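Local coordinates for protein succinate-semialdehyde dehydrogenase (Synechococcus sp., PDB 4ITA) that probably oxidises succinic semialdehyde to succinate, using a nicotinamide cofactor that it binds as NADPH in a Rossmann-fold domain, at residues Q48-L53 and H99-L104; Q194-P199 and A217-Q222; T349-P352 and I357-E360. All coordinates share one frame; numbering follows the deposited sequence.

The contacts come in the order 1, 2, 3 along the chain, none nested in another and no two touching. Contact 1 joins helices 46-62 and 79-103, at the surface. Contact 2, its centre about 29 Å from that of contact 1, joins helices 192-197 and 210-222, which precede and follow strand 201-207 of the sheet in the Rossmann part. Contact 3 lies in the loop between strands 346-349 and 366-372 of the seven-stranded sheet, its centre about 37 Å from that of contact 2 and about 46 Å from that of contact 1. Contacts 1 and 2 lie on the cofactor-binding side, with NADPH close to contact 2; contact 3 belongs to the other sheet.

Contact 1: residues Q48-L53 and H99-L104; sequences QRRQWL and HGEQFL. With EDO (1,2-ethanediol), chain S.
R50 and E101 meet across the gap between two helices whose backbones stay well apart: the closest CA atoms, of R50 and G100, are 8.6 Å from each other. Segment 48-53 is an uninterrupted part of helix 46-62, while 99-104 is the end of helix 79-103, bent near E101 and Q102, whose amides miss the usual bond one turn back. The R50 chain leaves its helix with CG anti to the backbone N (chi1 179°), then bends at chi3 to bring its guanidinium to the carboxylate. NH1 of R50 gives OE1 of E101 a nearly straight salt-bridge hydrogen bond of 2.9 Å. It arrives on the anti lone pair, away from the other carboxylate oxygen, and the two flat groups are almost coplanar, 13° apart.

Two waters lie at the edge of the same guanidinium. One accepts from R50 NH1 and, at 3.1 Å, from E101 N, one of the amides left over by the kink, and donates to Q102 OE1. The other accepts from R50 NH2 and donates to E101 OE1 at 2.7 Å, so that this oxygen is gripped twice. NE of R50 goes to A97 O, which helps fix the rotation of the group. A leucine in place of R50 would probably leave the E101 carboxylate without its positive mate and each water short of one of its partners. This is a water-bridged salt bridge between two helices at the surface, with little direct side-chain packing.

Beside this pair, R49 NH1 holds O2 of an ethanediol at 2.8 Å and also bonds M148 O. Helix 137-149 is the common neighbour, with M148 against R50 and L53 and A149 against L104, while helix 440-445 packs on F103 and L104.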
ATOM      1  N   GLN A  48       1.898  22.726 -17.296  1.00  7.50           N
ATOM      2  CA  GLN A  48       1.018  23.539 -16.453  1.00  7.85           C
ATOM      3  C   GLN A  48       1.204  23.205 -14.974  1.00  6.20           C
ATOM      4  O   GLN A  48       1.354  24.104 -14.146  1.00  7.32           O
ATOM      5  CB  GLN A  48      -0.453  23.360 -16.847  1.00  9.97           C
ATOM      6  CG  GLN A  48      -0.846  24.086 -18.118  1.00 12.54           C
ATOM      7  CD  GLN A  48      -1.559  23.190 -19.126  1.00 21.13           C
ATOM      8  OE1 GLN A  48      -2.379  22.337 -18.768  1.00 18.33           O
ATOM      9  NE2 GLN A  48      -1.239  23.382 -20.403  1.00 21.05           N
ATOM     10  N   ARG A  49       1.216  21.914 -14.644  1.00  7.05           N
ATOM     11  CA  ARG A  49       1.353  21.505 -13.247  1.00  6.78           C
ATOM     12  C   ARG A  49       2.680  21.985 -12.690  1.00  8.03           C
ATOM     13  O   ARG A  49       2.752  22.463 -11.563  1.00  7.37           O
ATOM     14  CB  ARG A  49       1.256  19.988 -13.117  1.00  7.99           C
ATOM     15  CG  ARG A  49      -0.035  19.409 -13.660  1.00  8.10           C
ATOM     16  CD  ARG A  49      -0.003  17.900 -13.595  1.00  7.40           C
ATOM     17  NE  ARG A  49      -1.036  17.335 -14.448  1.00  8.93           N
ATOM     18  CZ  ARG A  49      -1.137  16.048 -14.739  1.00  8.89           C
ATOM     19  NH1 ARG A  49      -0.280  15.174 -14.233  1.00  8.72           N
ATOM     20  NH2 ARG A  49      -2.106  15.641 -15.543  1.00 11.58           N
ATOM     21  N   ARG A  50       3.728  21.872 -13.503  1.00  6.89           N
ATOM     22  CA  ARG A  50       5.063  22.311 -13.127  1.00  7.08           C
ATOM     23  C   ARG A  50       5.121  23.812 -12.882  1.00  7.00           C
ATOM     24  O   ARG A  50       5.740  24.270 -11.923  1.00  6.41           O
ATOM     25  CB  ARG A  50       6.048  21.928 -14.235  1.00  7.85           C
ATOM     26  CG  ARG A  50       7.476  22.345 -13.978  1.00  9.45           C
ATOM     27  CD  ARG A  50       8.404  21.889 -15.099  1.00  8.56           C
ATOM     28  NE  ARG A  50       8.380  20.435 -15.270  1.00  8.08           N
ATOM     29  CZ  ARG A  50       7.847  19.806 -16.317  1.00  8.61           C
ATOM     30  NH1 ARG A  50       7.864  18.483 -16.369  1.00  7.79           N
ATOM     31  NH2 ARG A  50       7.301  20.498 -17.313  1.00  8.60           N
ATOM     32  N   GLN A  51       4.474  24.580 -13.751  1.00  6.07           N
ATOM     33  CA  GLN A  51       4.404  26.029 -13.573  1.00  7.48           C
ATOM     34  C   GLN A  51       3.750  26.391 -12.242  1.00  6.33           C
ATOM     35  O   GLN A  51       4.268  27.210 -11.475  1.00  6.73           O
ATOM     36  CB  GLN A  51       3.609  26.659 -14.715  1.00  6.84           C
ATOM     37  CG  GLN A  51       3.377  28.141 -14.511  1.00  8.43           C
ATOM     38  CD  GLN A  51       2.278  28.698 -15.396  1.00  8.11           C
ATOM     39  OE1 GLN A  51       1.736  28.002 -16.264  1.00  9.65           O
ATOM     40  NE2 GLN A  51       1.944  29.967 -15.187  1.00  7.97           N
ATOM     41  N   TRP A  52       2.615  25.772 -11.954  1.00  6.14           N
ATOM     42  CA  TRP A  52       1.896  26.089 -10.726  1.00  6.86           C
ATOM     43  C   TRP A  52       2.705  25.650  -9.502  1.00  5.89           C
ATOM     44  O   TRP A  52       2.787  26.383  -8.513  1.00  6.82           O
ATOM     45  CB  TRP A  52       0.488  25.489 -10.768  1.00  6.43           C
ATOM     46  CG  TRP A  52      -0.329  26.030 -11.924  1.00  5.66           C
ATOM     47  CD1 TRP A  52      -0.293  27.305 -12.433  1.00  6.77           C
ATOM     48  CD2 TRP A  52      -1.272  25.309 -12.730  1.00  6.03           C
ATOM     49  NE1 TRP A  52      -1.162  27.415 -13.496  1.00  7.50           N
ATOM     50  CE2 TRP A  52      -1.773  26.206 -13.698  1.00  7.24           C
ATOM     51  CE3 TRP A  52      -1.737  23.987 -12.729  1.00  6.49           C
ATOM     52  CZ2 TRP A  52      -2.712  25.821 -14.658  1.00  7.23           C
ATOM     53  CZ3 TRP A  52      -2.676  23.608 -13.681  1.00  7.26           C
ATOM     54  CH2 TRP A  52      -3.154  24.522 -14.629  1.00  7.92           C
ATOM     55  N   LEU A  53       3.358  24.490  -9.585  1.00  6.40           N
ATOM     56  CA  LEU A  53       4.188  24.016  -8.480  1.00  7.98           C
ATOM     57  C   LEU A  53       5.381  24.935  -8.232  1.00  7.37           C
ATOM     58  O   LEU A  53       5.719  25.238  -7.088  1.00  7.26           O
ATOM     59  CB  LEU A  53       4.682  22.600  -8.749  1.00  9.67           C
ATOM     60  CG  LEU A  53       4.111  21.464  -7.916  1.00 17.24           C
ATOM     61  CD1 LEU A  53       4.938  20.210  -8.144  1.00 10.62           C
ATOM     62  CD2 LEU A  53       4.077  21.835  -6.439  1.00 12.23           C
ATOM     63  N   HIS A  99      11.342  16.624 -11.390  1.00  5.99           N
ATOM     64  CA  HIS A  99      11.493  15.187 -11.634  1.00  6.65           C
ATOM     65  C   HIS A  99      10.200  14.435 -11.911  1.00  7.12           C
ATOM     66  O   HIS A  99      10.237  13.305 -12.394  1.00  7.31           O
ATOM     67  CB  HIS A  99      12.185  14.502 -10.446  1.00  8.11           C
ATOM     68  CG  HIS A  99      13.569  14.997 -10.185  1.00  7.55           C
ATOM     69  ND1 HIS A  99      14.662  14.559 -10.907  1.00 10.24           N
ATOM     70  CD2 HIS A  99      14.042  15.895  -9.289  1.00 10.19           C
ATOM     71  CE1 HIS A  99      15.746  15.173 -10.469  1.00 10.99           C
ATOM     72  NE2 HIS A  99      15.400  15.983  -9.484  1.00 12.23           N
ATOM     73  N   GLY A 100       9.061  15.036 -11.590  1.00  6.32           N
ATOM     74  CA  GLY A 100       7.796  14.318 -11.604  1.00  7.10           C
ATOM     75  C   GLY A 100       7.393  13.721 -12.938  1.00  6.37           C
ATOM     76  O   GLY A 100       6.916  12.581 -12.993  1.00  7.42           O
ATOM     77  N   GLU A 101       7.589  14.467 -14.021  1.00  6.39           N
ATOM     78  CA  GLU A 101       7.233  13.951 -15.335  1.00  6.99           C
ATOM     79  C   GLU A 101       8.061  12.712 -15.666  1.00  7.76           C
ATOM     80  O   GLU A 101       7.517  11.688 -16.105  1.00  8.28           O
ATOM     81  CB  GLU A 101       7.412  15.010 -16.426  1.00  7.67           C
ATOM     82  CG  GLU A 101       7.022  14.496 -17.812  1.00  8.55           C
ATOM     83  CD  GLU A 101       6.831  15.593 -18.843  1.00 11.63           C
ATOM     84  OE1 GLU A 101       7.090  16.769 -18.533  1.00  9.83           O
ATOM     85  OE2 GLU A 101       6.402  15.271 -19.968  1.00 14.06           O
ATOM     86  N   GLN A 102       9.373  12.796 -15.443  1.00  6.90           N
ATOM     87  CA  GLN A 102      10.270  11.674 -15.703  1.00  7.61           C
ATOM     88  C   GLN A 102       9.896  10.478 -14.846  1.00  8.12           C
ATOM     89  O   GLN A 102       9.909   9.339 -15.311  1.00  8.71           O
ATOM     90  CB  GLN A 102      11.719  12.071 -15.411  1.00  7.33           C
ATOM     91  CG  GLN A 102      12.219  13.268 -16.223  1.00  8.40           C
ATOM     92  CD  GLN A 102      12.077  14.595 -15.491  1.00  8.34           C
ATOM     93  OE1 GLN A 102      10.970  15.020 -15.160  1.00  8.24           O
ATOM     94  NE2 GLN A 102      13.199  15.257 -15.233  1.00  8.77           N
ATOM     95  N   PHE A 103       9.559  10.746 -13.589  1.00  7.39           N
ATOM     96  CA  PHE A 103       9.191   9.701 -12.641  1.00  7.63           C
ATOM     97  C   PHE A 103       7.906   8.982 -13.034  1.00  8.23           C
ATOM     98  O   PHE A 103       7.669   7.865 -12.587  1.00  8.74           O
ATOM     99  CB  PHE A 103       9.029  10.297 -11.243  1.00  8.00           C
ATOM    100  CG  PHE A 103      10.329  10.598 -10.536  1.00  7.72           C
ATOM    101  CD1 PHE A 103      11.565  10.328 -11.118  1.00  9.29           C
ATOM    102  CD2 PHE A 103      10.302  11.151  -9.263  1.00  8.58           C
ATOM    103  CE1 PHE A 103      12.749  10.612 -10.428  1.00 10.01           C
ATOM    104  CE2 PHE A 103      11.468  11.426  -8.577  1.00  9.43           C
ATOM    105  CZ  PHE A 103      12.692  11.160  -9.158  1.00  9.03           C
ATOM    106  N   LEU A 104       7.076   9.624 -13.851  1.00  7.68           N
ATOM    107  CA  LEU A 104       5.798   9.050 -14.265  1.00  8.27           C
ATOM    108  C   LEU A 104       5.767   8.604 -15.729  1.00  8.10           C
ATOM    109  O   LEU A 104       4.715   8.209 -16.235  1.00  9.46           O
ATOM    110  CB  LEU A 104       4.658  10.036 -13.987  1.00  8.50           C
ATOM    111  CG  LEU A 104       4.374  10.317 -12.510  1.00  6.82           C
ATOM    112  CD1 LEU A 104       3.336  11.421 -12.366  1.00 10.04           C
ATOM    113  CD2 LEU A 104       3.888   9.046 -11.805  1.00  9.36           C
TER
HETATM  114  C1  EDO S 517      -2.898  12.764 -15.683  1.00 19.10           C
HETATM  115  O1  EDO S 517      -3.803  11.945 -16.445  1.00 22.71           O
HETATM  116  C2  EDO S 517      -1.429  12.466 -15.974  1.00 15.37           C
HETATM  117  O2  EDO S 517      -0.648  12.454 -14.765  1.00 18.56           O
HETATM  118  O   HOH W   1       9.274  16.998 -14.295  1.00  7.43           O
HETATM  119  O   HOH W   2       6.598  19.149 -19.795  1.00 13.70           O

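Contact 2: residues Q194-P199 and A217-Q222. With EDO (1,2-ethanediol), chain N; EDO (1,2-ethanediol), chain P.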
ATOM      1  N   GLN A 194     -16.789  10.395   7.076  1.00  6.39           N
ATOM      2  CA  GLN A 194     -17.596  10.762   5.911  1.00  6.78           C
ATOM      3  C   GLN A 194     -16.738  10.873   4.654  1.00  6.67           C
ATOM      4  O   GLN A 194     -17.121  10.414   3.577  1.00  6.71           O
ATOM      5  CB  GLN A 194     -18.306  12.096   6.138  1.00  6.73           C
ATOM      6  CG  GLN A 194     -19.082  12.574   4.914  1.00  8.11           C
ATOM      7  CD  GLN A 194     -19.639  13.969   5.067  1.00  7.82           C
ATOM      8  OE1 GLN A 194     -19.616  14.543   6.152  1.00  9.25           O
ATOM      9  NE2 GLN A 194     -20.128  14.532   3.968  1.00  8.51           N
ATOM     10  N   VAL A 195     -15.566  11.481   4.796  1.00  6.24           N
ATOM     11  CA  VAL A 195     -14.680  11.673   3.656  1.00  6.63           C
ATOM     12  C   VAL A 195     -14.170  10.327   3.125  1.00  6.73           C
ATOM     13  O   VAL A 195     -14.249  10.052   1.928  1.00  6.77           O
ATOM     14  CB  VAL A 195     -13.528  12.615   4.002  1.00  5.57           C
ATOM     15  CG1 VAL A 195     -12.693  12.886   2.761  1.00  7.49           C
ATOM     16  CG2 VAL A 195     -14.073  13.930   4.542  1.00  7.99           C
ATOM     17  N   ILE A 196     -13.672   9.477   4.017  1.00  6.37           N
ATOM     18  CA  ILE A 196     -13.178   8.160   3.605  1.00  7.86           C
ATOM     19  C   ILE A 196     -14.260   7.315   2.930  1.00  7.25           C
ATOM     20  O   ILE A 196     -13.981   6.569   1.980  1.00  8.10           O
ATOM     21  CB  ILE A 196     -12.611   7.378   4.813  1.00  9.46           C
ATOM     22  CG1 ILE A 196     -11.410   8.109   5.410  1.00 10.58           C
ATOM     23  CG2 ILE A 196     -12.243   5.939   4.419  1.00 12.91           C
ATOM     24  CD1 ILE A 196     -10.983   7.575   6.757  1.00 12.47           C
ATOM     25  N   LYS A 197     -15.495   7.436   3.415  1.00  6.18           N
ATOM     26  CA  LYS A 197     -16.598   6.638   2.881  1.00  8.19           C
ATOM     27  C   LYS A 197     -17.207   7.214   1.609  1.00  7.16           C
ATOM     28  O   LYS A 197     -18.035   6.558   0.967  1.00  8.54           O
ATOM     29  CB  LYS A 197     -17.700   6.460   3.935  1.00  7.31           C
ATOM     30  CG  LYS A 197     -17.330   5.451   5.006  1.00  9.46           C
ATOM     31  CD  LYS A 197     -18.452   5.253   6.006  1.00 12.57           C
ATOM     32  CE  LYS A 197     -18.184   4.040   6.875  1.00 15.88           C
ATOM     33  NZ  LYS A 197     -19.234   3.880   7.918  1.00 18.68           N
ATOM     34  N   ASP A 198     -16.816   8.427   1.227  1.00  6.95           N
ATOM     35  CA  ASP A 198     -17.393   9.035   0.032  1.00  8.13           C
ATOM     36  C   ASP A 198     -16.857   8.321  -1.203  1.00  8.54           C
ATOM     37  O   ASP A 198     -15.653   8.121  -1.327  1.00  7.65           O
ATOM     38  CB  ASP A 198     -17.063  10.519  -0.032  1.00  7.61           C
ATOM     39  CG  ASP A 198     -17.808  11.220  -1.149  1.00 10.17           C
ATOM     40  OD1 ASP A 198     -17.357  11.147  -2.309  1.00  9.72           O
ATOM     41  OD2 ASP A 198     -18.862  11.826  -0.862  1.00 11.39           O
ATOM     42  N   PRO A 199     -17.749   7.933  -2.128  1.00  8.30           N
ATOM     43  CA  PRO A 199     -17.293   7.142  -3.280  1.00  9.32           C
ATOM     44  C   PRO A 199     -16.307   7.875  -4.189  1.00  8.30           C
ATOM     45  O   PRO A 199     -15.555   7.222  -4.914  1.00  9.72           O
ATOM     46  CB  PRO A 199     -18.589   6.833  -4.037  1.00 12.20           C
ATOM     47  CG  PRO A 199     -19.597   7.805  -3.518  1.00 17.39           C
ATOM     48  CD  PRO A 199     -19.214   8.078  -2.098  1.00 10.90           C
ATOM     49  N   ALA A 217      -6.981   3.906   8.602  1.00  7.18           N
ATOM     50  CA  ALA A 217      -6.643   2.738   7.798  1.00  7.07           C
ATOM     51  C   ALA A 217      -7.694   1.634   7.890  1.00  7.18           C
ATOM     52  O   ALA A 217      -7.969   0.954   6.900  1.00  7.76           O
ATOM     53  CB  ALA A 217      -5.265   2.200   8.158  1.00  6.92           C
ATOM     54  N   SER A 218      -8.287   1.449   9.068  1.00  7.35           N
ATOM     55  CA  SER A 218      -9.348   0.449   9.203  1.00  8.19           C
ATOM     56  C   SER A 218     -10.569   0.842   8.374  1.00  7.72           C
ATOM     57  O   SER A 218     -11.151   0.003   7.676  1.00  8.85           O
ATOM     58  CB  SER A 218      -9.701   0.191  10.673  1.00  9.69           C
ATOM     59  OG  SER A 218     -10.219   1.342  11.309  1.00 12.20           O
ATOM     60  N   LEU A 219     -10.926   2.125   8.411  1.00  7.50           N
ATOM     61  CA  LEU A 219     -12.050   2.631   7.618  1.00  7.66           C
ATOM     62  C   LEU A 219     -11.779   2.523   6.121  1.00  8.09           C
ATOM     63  O   LEU A 219     -12.645   2.087   5.355  1.00  8.56           O
ATOM     64  CB  LEU A 219     -12.379   4.085   7.991  1.00  9.66           C
ATOM     65  CG  LEU A 219     -13.032   4.322   9.361  1.00 10.13           C
ATOM     66  CD1 LEU A 219     -13.040   5.810   9.688  1.00 12.14           C
ATOM     67  CD2 LEU A 219     -14.446   3.747   9.426  1.00 13.23           C
ATOM     68  N   ALA A 220     -10.579   2.920   5.698  1.00  7.72           N
ATOM     69  CA  ALA A 220     -10.209   2.839   4.288  1.00  7.71           C
ATOM     70  C   ALA A 220     -10.180   1.392   3.810  1.00  7.45           C
ATOM     71  O   ALA A 220     -10.597   1.091   2.687  1.00  7.97           O
ATOM     72  CB  ALA A 220      -8.867   3.503   4.054  1.00  8.76           C
ATOM     73  N   GLY A 221      -9.699   0.491   4.663  1.00  7.89           N
ATOM     74  CA  GLY A 221      -9.669  -0.921   4.326  1.00  9.09           C
ATOM     75  C   GLY A 221     -11.053  -1.475   4.050  1.00  7.12           C
ATOM     76  O   GLY A 221     -11.253  -2.209   3.079  1.00  8.59           O
ATOM     77  N   GLN A 222     -12.021  -1.099   4.883  1.00  8.88           N
ATOM     78  CA  GLN A 222     -13.402  -1.513   4.673  1.00  9.73           C
ATOM     79  C   GLN A 222     -13.930  -1.039   3.319  1.00  9.97           C
ATOM     80  O   GLN A 222     -14.746  -1.718   2.689  1.00 10.53           O
ATOM     81  CB  GLN A 222     -14.288  -0.981   5.793  1.00  9.90           C
ATOM     82  CG  GLN A 222     -15.758  -1.331   5.646  1.00 11.72           C
ATOM     83  CD  GLN A 222     -16.022  -2.827   5.721  1.00 13.68           C
ATOM     84  OE1 GLN A 222     -15.348  -3.546   6.454  1.00 15.35           O
ATOM     85  NE2 GLN A 222     -17.013  -3.296   4.967  1.00 17.38           N
TER
HETATM   86  C1  EDO N 512     -21.594  12.718   8.850  1.00 15.16           C
HETATM   87  O1  EDO N 512     -21.760  12.504   7.449  1.00 26.79           O
HETATM   88  C2  EDO N 512     -21.473  11.361   9.533  1.00 15.09           C
HETATM   89  O2  EDO N 512     -20.296  10.652   9.105  1.00 14.33           O
HETATM   90  C1  EDO P 514     -19.489  -6.145   4.825  1.00 20.45           C
HETATM   91  O1  EDO P 514     -18.198  -5.992   4.221  1.00 18.03           O
HETATM   92  C2  EDO P 514     -20.144  -7.412   4.292  1.00 21.41           C
HETATM   93  O2  EDO P 514     -20.411  -7.246   2.895  1.00 26.15           O
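This contact belongs to the Rossmann-fold part of the enzyme, where helix 192-197 leads into strand 201-207 and helix 210-222 then crosses over to the parallel strand 227-230. That second step is a beta-alpha-beta crossover, and the contact is where its helix meets the end of the helix before it. Both helices rest on the sheet: I196 touches L127 of strand 115-129, and A220 touches T227. The other side of helix 210-222 packs on the second subunit, with A217 on G221 and S218 on Q222 of that neighbouring chain. The cofactor is near, since the L219 side chain lies about 6 Å from the bound NADPH.

I196 carries the contact. The helices come close, with 6.1 Å between the CA atoms of I196 and A220, and the two branches of the isoleucine divide the work. CG2 stands anti to its own backbone N and presses on the main chain of the facing helix, 3.7 Å from A220 N and 3.8 Å from L219 C. The longer branch, with CG1 on the N side of I196 (chi1 -63°), sends I196 CD1 to 4.0 Å from both CB and CD1 of L219. The side chains of I196 and L219 cross at about a right angle. These are van der Waals contacts; the methyl of A220 sits beside the short branch of I196, its CB 4.2 Å from I196 CG2.

Contact 3: residues T349-P352 and I357-E360; sequences TEIP and ILQE. With EDO (1,2-ethanediol), chain D.
I351 and L358 make the close part of this contact, their side chains lying alongside each other and running opposite ways. The short branch of I351 does the touching: CG2 lies 3.6 Å from L358 CD2 and 3.9 Å from I357 CG2, so one methyl is shared between two neighbours. It reaches there because it stands anti to the I351 backbone N, with CG1 beside that N (chi1 -57°). The other methyl of L358, CD1, comes up to the carbonyl of P352, 3.5 Å from its O.

Both segments belong to one loop, the connection from strand 346-349 to strand 366-372, which lie side by side and parallel in the seven-stranded sheet. The 3-10 turn that includes 357-359 is part of this connection, and I351 and I357 both reach down to M368 of the second strand, L358 to F370.

The side where E350 turns to solvent and pairs with K328 is looser and polar. E360 holds K356. Within the 3-10 turn, I357 N donates to O1 of an ethanediol at 3.0 Å; this molecule, probably from the crystallisation liquor and probably marking a solvent-accessible edge, is also bonded to K356 N.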
ATOM      1  N   THR A 349      17.859   8.619  33.125  1.00  8.76           N
ATOM      2  CA  THR A 349      18.807   7.516  33.136  1.00  9.85           C
ATOM      3  C   THR A 349      18.312   6.430  34.082  1.00 11.55           C
ATOM      4  O   THR A 349      17.361   6.641  34.845  1.00 11.99           O
ATOM      5  CB  THR A 349      20.187   7.984  33.626  1.00 12.24           C
ATOM      6  OG1 THR A 349      20.090   8.390  34.997  1.00 15.89           O
ATOM      7  CG2 THR A 349      20.699   9.158  32.787  1.00 12.65           C
ATOM      8  N   GLU A 350      18.958   5.270  34.019  1.00 12.01           N
ATOM      9  CA  GLU A 350      18.682   4.168  34.946  1.00 12.81           C
ATOM     10  C   GLU A 350      17.201   3.810  34.980  1.00 15.90           C
ATOM     11  O   GLU A 350      16.627   3.567  36.042  1.00 16.24           O
ATOM     12  CB  GLU A 350      19.164   4.511  36.361  1.00 19.36           C
ATOM     13  CG  GLU A 350      20.629   4.878  36.455  1.00 20.55           C
ATOM     14  CD  GLU A 350      21.027   5.307  37.858  1.00 30.01           C
ATOM     15  OE1 GLU A 350      20.348   4.891  38.821  1.00 33.98           O
ATOM     16  OE2 GLU A 350      22.012   6.063  37.990  1.00 30.95           O
ATOM     17  N   ILE A 351      16.578   3.785  33.810  1.00 13.55           N
ATOM     18  CA  ILE A 351      15.166   3.456  33.729  1.00 15.92           C
ATOM     19  C   ILE A 351      14.983   1.964  33.987  1.00 14.94           C
ATOM     20  O   ILE A 351      15.613   1.143  33.329  1.00 15.74           O
ATOM     21  CB  ILE A 351      14.582   3.849  32.359  1.00 15.15           C
ATOM     22  CG1 ILE A 351      14.813   5.344  32.106  1.00 14.81           C
ATOM     23  CG2 ILE A 351      13.098   3.498  32.290  1.00 17.38           C
ATOM     24  CD1 ILE A 351      14.702   5.746  30.654  1.00 17.02           C
ATOM     25  N   PRO A 352      14.133   1.615  34.967  1.00 15.81           N
ATOM     26  CA  PRO A 352      13.925   0.207  35.328  1.00 19.40           C
ATOM     27  C   PRO A 352      13.399  -0.636  34.174  1.00 18.25           C
ATOM     28  O   PRO A 352      12.573  -0.163  33.393  1.00 18.85           O
ATOM     29  CB  PRO A 352      12.864   0.284  36.430  1.00 21.02           C
ATOM     30  CG  PRO A 352      13.010   1.650  37.005  1.00 26.05           C
ATOM     31  CD  PRO A 352      13.381   2.528  35.846  1.00 18.24           C
ATOM     32  N   ILE A 357       7.439   3.436  29.967  1.00 13.80           N
ATOM     33  CA  ILE A 357       7.996   4.529  29.178  1.00 12.31           C
ATOM     34  C   ILE A 357       8.967   4.027  28.110  1.00 12.59           C
ATOM     35  O   ILE A 357       9.113   4.648  27.059  1.00 12.49           O
ATOM     36  CB  ILE A 357       8.661   5.598  30.079  1.00 12.10           C
ATOM     37  CG1 ILE A 357       8.829   6.918  29.320  1.00  9.13           C
ATOM     38  CG2 ILE A 357       9.993   5.104  30.631  1.00 12.22           C
ATOM     39  CD1 ILE A 357       9.399   8.034  30.164  1.00 12.34           C
ATOM     40  N   LEU A 358       9.601   2.885  28.369  1.00 12.79           N
ATOM     41  CA  LEU A 358      10.567   2.300  27.446  1.00 13.22           C
ATOM     42  C   LEU A 358       9.938   1.984  26.092  1.00 13.95           C
ATOM     43  O   LEU A 358      10.632   1.901  25.077  1.00 14.17           O
ATOM     44  CB  LEU A 358      11.152   1.020  28.048  1.00 13.02           C
ATOM     45  CG  LEU A 358      11.989   1.223  29.303  1.00 12.13           C
ATOM     46  CD1 LEU A 358      12.413  -0.130  29.852  1.00 15.73           C
ATOM     47  CD2 LEU A 358      13.199   2.096  28.985  1.00 15.35           C
ATOM     48  N   GLN A 359       8.620   1.812  26.087  1.00 12.83           N
ATOM     49  CA  GLN A 359       7.900   1.407  24.889  1.00 14.26           C
ATOM     50  C   GLN A 359       7.096   2.548  24.268  1.00 12.26           C
ATOM     51  O   GLN A 359       6.361   2.340  23.304  1.00 15.07           O
ATOM     52  CB  GLN A 359       6.975   0.233  25.217  1.00 16.92           C
ATOM     53  CG  GLN A 359       7.711  -1.016  25.694  1.00 18.81           C
ATOM     54  CD  GLN A 359       8.597  -1.607  24.615  1.00 21.29           C
ATOM     55  OE1 GLN A 359       8.106  -2.128  23.616  1.00 24.52           O
ATOM     56  NE2 GLN A 359       9.910  -1.515  24.802  1.00 20.50           N
ATOM     57  N   GLU A 360       7.229   3.747  24.826  1.00 10.01           N
ATOM     58  CA  GLU A 360       6.407   4.881  24.403  1.00 11.33           C
ATOM     59  C   GLU A 360       7.200   5.940  23.669  1.00 10.86           C
ATOM     60  O   GLU A 360       8.425   6.031  23.808  1.00 10.03           O
ATOM     61  CB  GLU A 360       5.711   5.527  25.603  1.00 11.84           C
ATOM     62  CG  GLU A 360       4.775   4.589  26.336  1.00 13.01           C
ATOM     63  CD  GLU A 360       3.962   5.293  27.398  1.00 14.35           C
ATOM     64  OE1 GLU A 360       4.437   6.308  27.948  1.00 13.89           O
ATOM     65  OE2 GLU A 360       2.834   4.832  27.675  1.00 19.12           O
TER
HETATM   66  C1  EDO D 502       6.742   3.897  34.275  1.00 17.03           C
HETATM   67  O1  EDO D 502       7.060   4.098  32.887  1.00 14.55           O
HETATM   68  C2  EDO D 502       5.443   3.106  34.414  1.00 19.02           C
HETATM   69  O2  EDO D 502       5.672   1.741  34.051  1.00 19.90           O